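Local coordinates for protein BaAA10 Lytic Polysaccharide Monooxygenase (PDB 5IJU) that is a copper-dependent lytic polysaccharide monooxygenase of family AA10 that is active on chitin, probably cleaving its glycosidic bonds oxidatively, at residues Pro97-Lys102 and Asp161-Ser166; Ile155-Trp160 and Ala168-Ile173. All blocks are in the same frame, centred on the assembly; numbering follows the deposited sequence.

Contact 1: residues Pro97-Lys102 and Asp161-Ser166; sequences PHATSK and DVADTS. With CU (copper (II) ion), chain C.
The carbonyl oxygen of Asp161 is approached by two neighbours from 97-102: Ser101 N bonds to Asp161 O at 3.2 Å, and the CA-H of Thr100 rests against the same oxygen. The Ser101 hydroxyl hovers nearby, a weak contact at most. On one side of this grip Ala163 N gives a short, straight bond to Ala99 O (2.7 Å, 168°), and the methyls of Ala99 and Ala163 pack against each other. On the other side Asp161 N bonds to Lys102 O at 2.9 Å. The carboxylate of Asp161 is held from two directions: OD1 takes His104 NE2, while OD2 accepts a water proton (water O to Asp161 OD2 2.7 Å), and that water also bonds Ser101 OG. Lys102 runs extended beside this carboxylate and points the same way; Lys102 CE lies 3.4 Å from Asp161 OD2, but the ammonium stops short of a salt bridge.

Thr100 has its two branches divided between tasks. With chi1 at -60°, CG2 is swung away from the backbone N and reaches Asp161 O, whereas Thr100 OG1 stays beside that N and donates to His98 O at 2.8 Å; the same OG1 accepts Trp160 NE1. A valine here would probably leave His98 O and Trp160 NE1 without their shared mate, giving the chain around His98 more freedom to shift.

Val162 meets His98 on the partner segment, Val162 CG1 coming 3.9 Å from His98 CB. From there the imidazole binds copper through NE2, with His1 and two waters completing the ligands. The backbone hydrogen bonds hold the chain that follows His98, Thr100 OG1 ties down His98 O, and the Val162 methyl packs on CB; together they probably help to position this arm of the histidine brace.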
loop_
_atom_site.group_PDB
_atom_site.type_symbol
_atom_site.label_atom_id
_atom_site.label_comp_id
_atom_site.label_asym_id
_atom_site.label_seq_id
_atom_site.Cartn_x
_atom_site.Cartn_y
_atom_site.Cartn_z
ATOM N N PRO A 97 9.465 11.647 7.802
ATOM C CA PRO A 97 8.127 11.569 8.429
ATOM C C PRO A 97 7.359 12.888 8.457
ATOM O O PRO A 97 7.406 13.594 9.463
ATOM C CB PRO A 97 8.468 11.147 9.869
ATOM C CG PRO A 97 9.794 11.823 10.135
ATOM C CD PRO A 97 10.524 11.705 8.817
ATOM N N HIS A 98 6.619 13.195 7.409
ATOM C CA HIS A 98 5.942 14.503 7.283
ATOM C C HIS A 98 4.782 14.673 8.267
ATOM O O HIS A 98 4.257 13.686 8.786
ATOM C CB HIS A 98 5.401 14.719 5.872
ATOM C CG HIS A 98 6.406 14.472 4.799
ATOM N ND1 HIS A 98 7.614 15.132 4.751
ATOM C CD2 HIS A 98 6.392 13.623 3.743
ATOM C CE1 HIS A 98 8.308 14.694 3.715
ATOM N NE2 HIS A 98 7.576 13.800 3.073
ATOM N N ALA A 99 4.401 15.935 8.494
ATOM C CA ALA A 99 3.132 16.275 9.146
ATOM C C ALA A 99 1.970 15.524 8.497
ATOM O O ALA A 99 1.797 15.578 7.270
ATOM C CB ALA A 99 2.874 17.778 9.055
ATOM N N THR A 100 1.150 14.880 9.329
ATOM C CA THR A 100 0.135 13.919 8.865
ATOM C C THR A 100 -1.259 14.332 9.285
ATOM O O THR A 100 -1.453 14.722 10.436
ATOM C CB THR A 100 0.512 12.559 9.417
ATOM O OG1 THR A 100 1.817 12.241 8.911
ATOM C CG2 THR A 100 -0.512 11.467 9.006
ATOM N N SER A 101 -2.221 14.290 8.353
ATOM C CA SER A 101 -3.628 14.553 8.666
ATOM C C SER A 101 -4.381 13.261 9.043
ATOM O O SER A 101 -5.186 13.243 9.973
ATOM C CB SER A 101 -4.306 15.252 7.516
ATOM O OG SER A 101 -4.136 14.492 6.352
ATOM N N LYS A 102 -4.099 12.184 8.321
ATOM C CA LYS A 102 -4.723 10.899 8.617
ATOM C C LYS A 102 -4.054 9.747 7.881
ATOM O O LYS A 102 -3.360 9.940 6.878
ATOM C CB LYS A 102 -6.231 10.932 8.294
ATOM C CG LYS A 102 -6.616 10.898 6.809
ATOM C CD LYS A 102 -8.127 10.843 6.614
ATOM C CE LYS A 102 -8.488 10.718 5.148
ATOM N NZ LYS A 102 -9.941 10.559 4.851
ATOM N N ASP A 161 -2.042 10.235 4.359
ATOM C CA ASP A 161 -2.234 11.612 3.875
ATOM C C ASP A 161 -1.288 12.571 4.565
ATOM O O ASP A 161 -1.255 12.642 5.802
ATOM C CB ASP A 161 -3.650 12.088 4.128
ATOM C CG ASP A 161 -4.659 11.417 3.237
ATOM O OD1 ASP A 161 -4.327 10.442 2.487
ATOM O OD2 ASP A 161 -5.817 11.863 3.290
ATOM N N VAL A 162 -0.566 13.348 3.746
ATOM C CA VAL A 162 0.349 14.357 4.228
ATOM C C VAL A 162 -0.473 15.616 4.494
ATOM O O VAL A 162 -1.327 16.000 3.702
ATOM C CB VAL A 162 1.481 14.616 3.222
ATOM C CG1 VAL A 162 2.392 15.767 3.676
ATOM C CG2 VAL A 162 2.293 13.358 3.060
ATOM N N ALA A 163 -0.208 16.204 5.642
ATOM C CA ALA A 163 -0.977 17.329 6.188
ATOM C C ALA A 163 -0.822 18.608 5.368
ATOM O O ALA A 163 -1.803 19.321 5.104
ATOM C CB ALA A 163 -0.519 17.567 7.605
ATOM N N ASP A 164 0.398 18.868 4.896
ATOM C CA ASP A 164 0.778 20.198 4.359
ATOM C C ASP A 164 1.118 20.218 2.870
ATOM O O ASP A 164 1.738 21.183 2.376
ATOM C CB ASP A 164 1.931 20.805 5.192
ATOM C CG ASP A 164 3.228 19.983 5.109
ATOM O OD1 ASP A 164 3.152 18.749 4.901
ATOM O OD2 ASP A 164 4.303 20.572 5.250
ATOM N N THR A 165 0.754 19.144 2.166
ATOM C CA THR A 165 0.881 19.062 0.731
ATOM C C THR A 165 -0.381 18.477 0.168
ATOM O O THR A 165 -1.270 18.087 0.924
ATOM C CB THR A 165 2.065 18.198 0.302
ATOM O OG1 THR A 165 1.722 16.805 0.441
ATOM C CG2 THR A 165 3.323 18.545 1.114
ATOM N N SER A 166 -0.450 18.448 -1.160
ATOM C CA SER A 166 -1.555 17.813 -1.854
ATOM C C SER A 166 -1.300 16.313 -2.095
ATOM O O SER A 166 -1.980 15.709 -2.908
ATOM C CB SER A 166 -1.779 18.522 -3.187
ATOM O OG SER A 166 -0.576 18.512 -3.927
HETATM CU CU CU C . 8.294 12.470 1.684
HETATM O O HOH W 1 -6.289 14.011 4.925
HETATM O O HOH W 2 7.048 13.457 0.523
HETATM O O HOH W 3 10.060 13.727 1.481
#

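Contact 2: residues Ile155-Trp160 and Ala168-Ile173; sequences IILGVW and AFYNVI
Trp160 and Phe169 lie side by side and point the same way, with Trp160 CE3 3.4 Å from Phe169 CD1. Their planes are inclined by 31°, too tilted for a stack and too flat for an edge-to-face pair. It is the benzo part of the indole that does the touching: Trp160 CZ3 sits 3.6 Å above the plane of the Phe169 ring, offset toward its rim. Although Trp160 CG is trans to its own N and Phe169 CG trans to its carbonyl carbon, the two rings, leaving neighbouring strands, still end up alongside each other.

On the other face of the sheet Val159 crosses over Tyr170. Val159 CG1 stands 4.0 Å from the centre of the Tyr170 ring, over its face, 25° off the normal and displaced toward the rim, a CH-pi contact, while Leu157 CD1 comes in at the edge of that ring. The same Leu157 CD1 also meets Val172 CG1 at 3.9 Å. The Tyr170 hydroxyl bonds to Pro43 O.

Back on the Trp160 side, Ile156 CG2 meets Ile173 CD1 at 4.1 Å. Asn171 lies opposite Gly158 and turns its amide back along its own strand: Asn171 ND2 gives Tyr170 O a nearly straight bond of 2.9 Å from above the carbonyl plane, and OD1 takes Ile4 N. Three antiparallel hydrogen-bonded pairs, Ile156 with Ile173, Gly158 with Asn171 and Trp160 with Phe169, hold the backbones together.

Phe169 also meets His1 edge-to-face, and its side chain comes within about 4 Å of the copper ion at the nearest atom, as the phenylalanine beside the metal does in many AA10 enzymes. This is a beta hairpin whose Trp160-bearing face packs on strands 86-94 and 2-6, as expected in the beta sandwich core of a lytic polysaccharide monooxygenase.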
loop_
_atom_site.group_PDB
_atom_site.type_symbol
_atom_site.label_atom_id
_atom_site.label_comp_id
_atom_site.label_asym_id
_atom_site.label_seq_id
_atom_site.Cartn_x
_atom_site.Cartn_y
_atom_site.Cartn_z
ATOM N N ILE A 155 -6.080 -7.877 -0.911
ATOM C CA ILE A 155 -5.139 -6.766 -0.858
ATOM C C ILE A 155 -5.635 -5.766 0.180
ATOM O O ILE A 155 -6.754 -5.379 0.164
ATOM C CB ILE A 155 -4.973 -6.131 -2.251
ATOM C CG1 ILE A 155 -4.241 -7.110 -3.153
ATOM C CG2 ILE A 155 -4.207 -4.833 -2.192
ATOM C CD1 ILE A 155 -4.194 -6.741 -4.608
ATOM N N ILE A 156 -4.795 -5.459 1.145
ATOM C CA ILE A 156 -5.006 -4.344 2.039
ATOM C C ILE A 156 -4.294 -3.152 1.429
ATOM O O ILE A 156 -3.110 -3.221 1.120
ATOM C CB ILE A 156 -4.534 -4.691 3.465
ATOM C CG1 ILE A 156 -5.408 -5.821 3.995
ATOM C CG2 ILE A 156 -4.642 -3.486 4.409
ATOM C CD1 ILE A 156 -4.872 -6.434 5.271
ATOM N N LEU A 157 -5.027 -2.052 1.221
ATOM C CA LEU A 157 -4.410 -0.769 0.887
ATOM C C LEU A 157 -4.322 0.121 2.105
ATOM O O LEU A 157 -5.373 0.446 2.716
ATOM C CB LEU A 157 -5.247 -0.057 -0.155
ATOM C CG LEU A 157 -4.906 1.384 -0.459
ATOM C CD1 LEU A 157 -3.577 1.530 -1.156
ATOM C CD2 LEU A 157 -6.025 1.902 -1.359
ATOM N N GLY A 158 -3.097 0.498 2.484
ATOM C CA GLY A 158 -2.854 1.570 3.429
ATOM C C GLY A 158 -2.507 2.891 2.762
ATOM O O GLY A 158 -1.650 2.906 1.871
ATOM N N VAL A 159 -3.151 3.975 3.200
ATOM C CA VAL A 159 -2.942 5.313 2.651
ATOM C C VAL A 159 -2.548 6.298 3.754
ATOM O O VAL A 159 -3.200 6.394 4.794
ATOM C CB VAL A 159 -4.151 5.837 1.898
ATOM C CG1 VAL A 159 -3.820 7.129 1.172
ATOM C CG2 VAL A 159 -4.673 4.802 0.905
ATOM N N TRP A 160 -1.521 7.081 3.475
ATOM C CA TRP A 160 -0.990 8.050 4.427
ATOM C C TRP A 160 -1.174 9.408 3.790
ATOM O O TRP A 160 -0.530 9.674 2.796
ATOM C CB TRP A 160 0.484 7.786 4.651
ATOM C CG TRP A 160 1.233 8.875 5.352
ATOM C CD1 TRP A 160 0.748 9.734 6.302
ATOM C CD2 TRP A 160 2.625 9.198 5.186
ATOM N NE1 TRP A 160 1.764 10.589 6.704
ATOM C CE2 TRP A 160 2.921 10.259 6.055
ATOM C CE3 TRP A 160 3.650 8.686 4.364
ATOM C CZ2 TRP A 160 4.204 10.850 6.112
ATOM C CZ3 TRP A 160 4.917 9.247 4.423
ATOM C CH2 TRP A 160 5.189 10.325 5.295
ATOM N N ALA A 168 -0.179 12.044 -0.972
ATOM C CA ALA A 168 -0.460 10.896 -0.074
ATOM C C ALA A 168 0.369 9.711 -0.574
ATOM O O ALA A 168 0.794 9.706 -1.714
ATOM C CB ALA A 168 -1.952 10.548 -0.060
ATOM N N PHE A 169 0.694 8.778 0.311
ATOM C CA PHE A 169 1.473 7.582 -0.027
ATOM C C PHE A 169 0.509 6.374 0.027
ATOM O O PHE A 169 -0.210 6.248 0.985
ATOM C CB PHE A 169 2.641 7.422 0.931
ATOM C CG PHE A 169 3.673 8.499 0.748
ATOM C CD1 PHE A 169 3.398 9.798 1.136
ATOM C CD2 PHE A 169 4.855 8.256 0.039
ATOM C CE1 PHE A 169 4.314 10.830 0.889
ATOM C CE2 PHE A 169 5.773 9.280 -0.187
ATOM C CZ PHE A 169 5.496 10.564 0.211
ATOM N N TYR A 170 0.509 5.577 -1.049
ATOM C CA TYR A 170 -0.374 4.444 -1.298
ATOM C C TYR A 170 0.434 3.165 -1.236
ATOM O O TYR A 170 1.362 2.980 -2.015
ATOM C CB TYR A 170 -1.031 4.603 -2.673
ATOM C CG TYR A 170 -1.924 5.833 -2.716
ATOM C CD1 TYR A 170 -1.402 7.122 -2.947
ATOM C CD2 TYR A 170 -3.283 5.709 -2.479
ATOM C CE1 TYR A 170 -2.236 8.230 -2.946
ATOM C CE2 TYR A 170 -4.121 6.796 -2.473
ATOM C CZ TYR A 170 -3.618 8.053 -2.697
ATOM O OH TYR A 170 -4.553 9.097 -2.643
ATOM N N ASN A 171 0.096 2.286 -0.294
ATOM C CA ASN A 171 0.812 1.040 -0.125
ATOM C C ASN A 171 -0.155 -0.125 -0.108
ATOM O O ASN A 171 -0.832 -0.406 0.905
ATOM C CB ASN A 171 1.681 1.009 1.156
ATOM C CG ASN A 171 3.078 1.625 1.019
ATOM O OD1 ASN A 171 3.925 1.390 1.886
ATOM N ND2 ASN A 171 3.316 2.463 0.010
ATOM N N VAL A 172 -0.182 -0.842 -1.233
ATOM C CA VAL A 172 -0.898 -2.102 -1.288
ATOM C C VAL A 172 -0.071 -3.205 -0.633
ATOM O O VAL A 172 1.152 -3.256 -0.742
ATOM C CB VAL A 172 -1.345 -2.535 -2.711
ATOM C CG1 VAL A 172 -2.342 -1.532 -3.275
ATOM C CG2 VAL A 172 -0.194 -2.733 -3.676
ATOM N N ILE A 173 -0.787 -4.137 -0.005
ATOM C CA ILE A 173 -0.209 -5.259 0.709
ATOM C C ILE A 173 -0.968 -6.502 0.197
ATOM O O ILE A 173 -2.182 -6.568 0.328
ATOM C CB ILE A 173 -0.422 -5.112 2.243
ATOM C CG1 ILE A 173 -0.004 -3.735 2.765
ATOM C CG2 ILE A 173 0.354 -6.168 3.033
ATOM C CD1 ILE A 173 -0.531 -3.446 4.149
#

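In the fold
Both contacts use strand 154-162, the middle of three neighbours in one mixed sheet: contact 1 pairs its end with the start of strand 100-108, and contact 2 pairs its body with strand 167-177. Along the chain the segments alternate, 97-102 coming first, then 155-160, 161-166 and 168-173. Their centres are 15 Å apart, contact 2 near the middle of the molecule and contact 1 toward the copper end. They meet where Val162 packs on Phe169 and the backbone of His98 on the indole of Trp160. The sheet thus leads from the buried sandwich core to the metal site: His98, on the loop just before strand 100-108, binds the copper, while Phe169 on strand 167-177 lies close beside it.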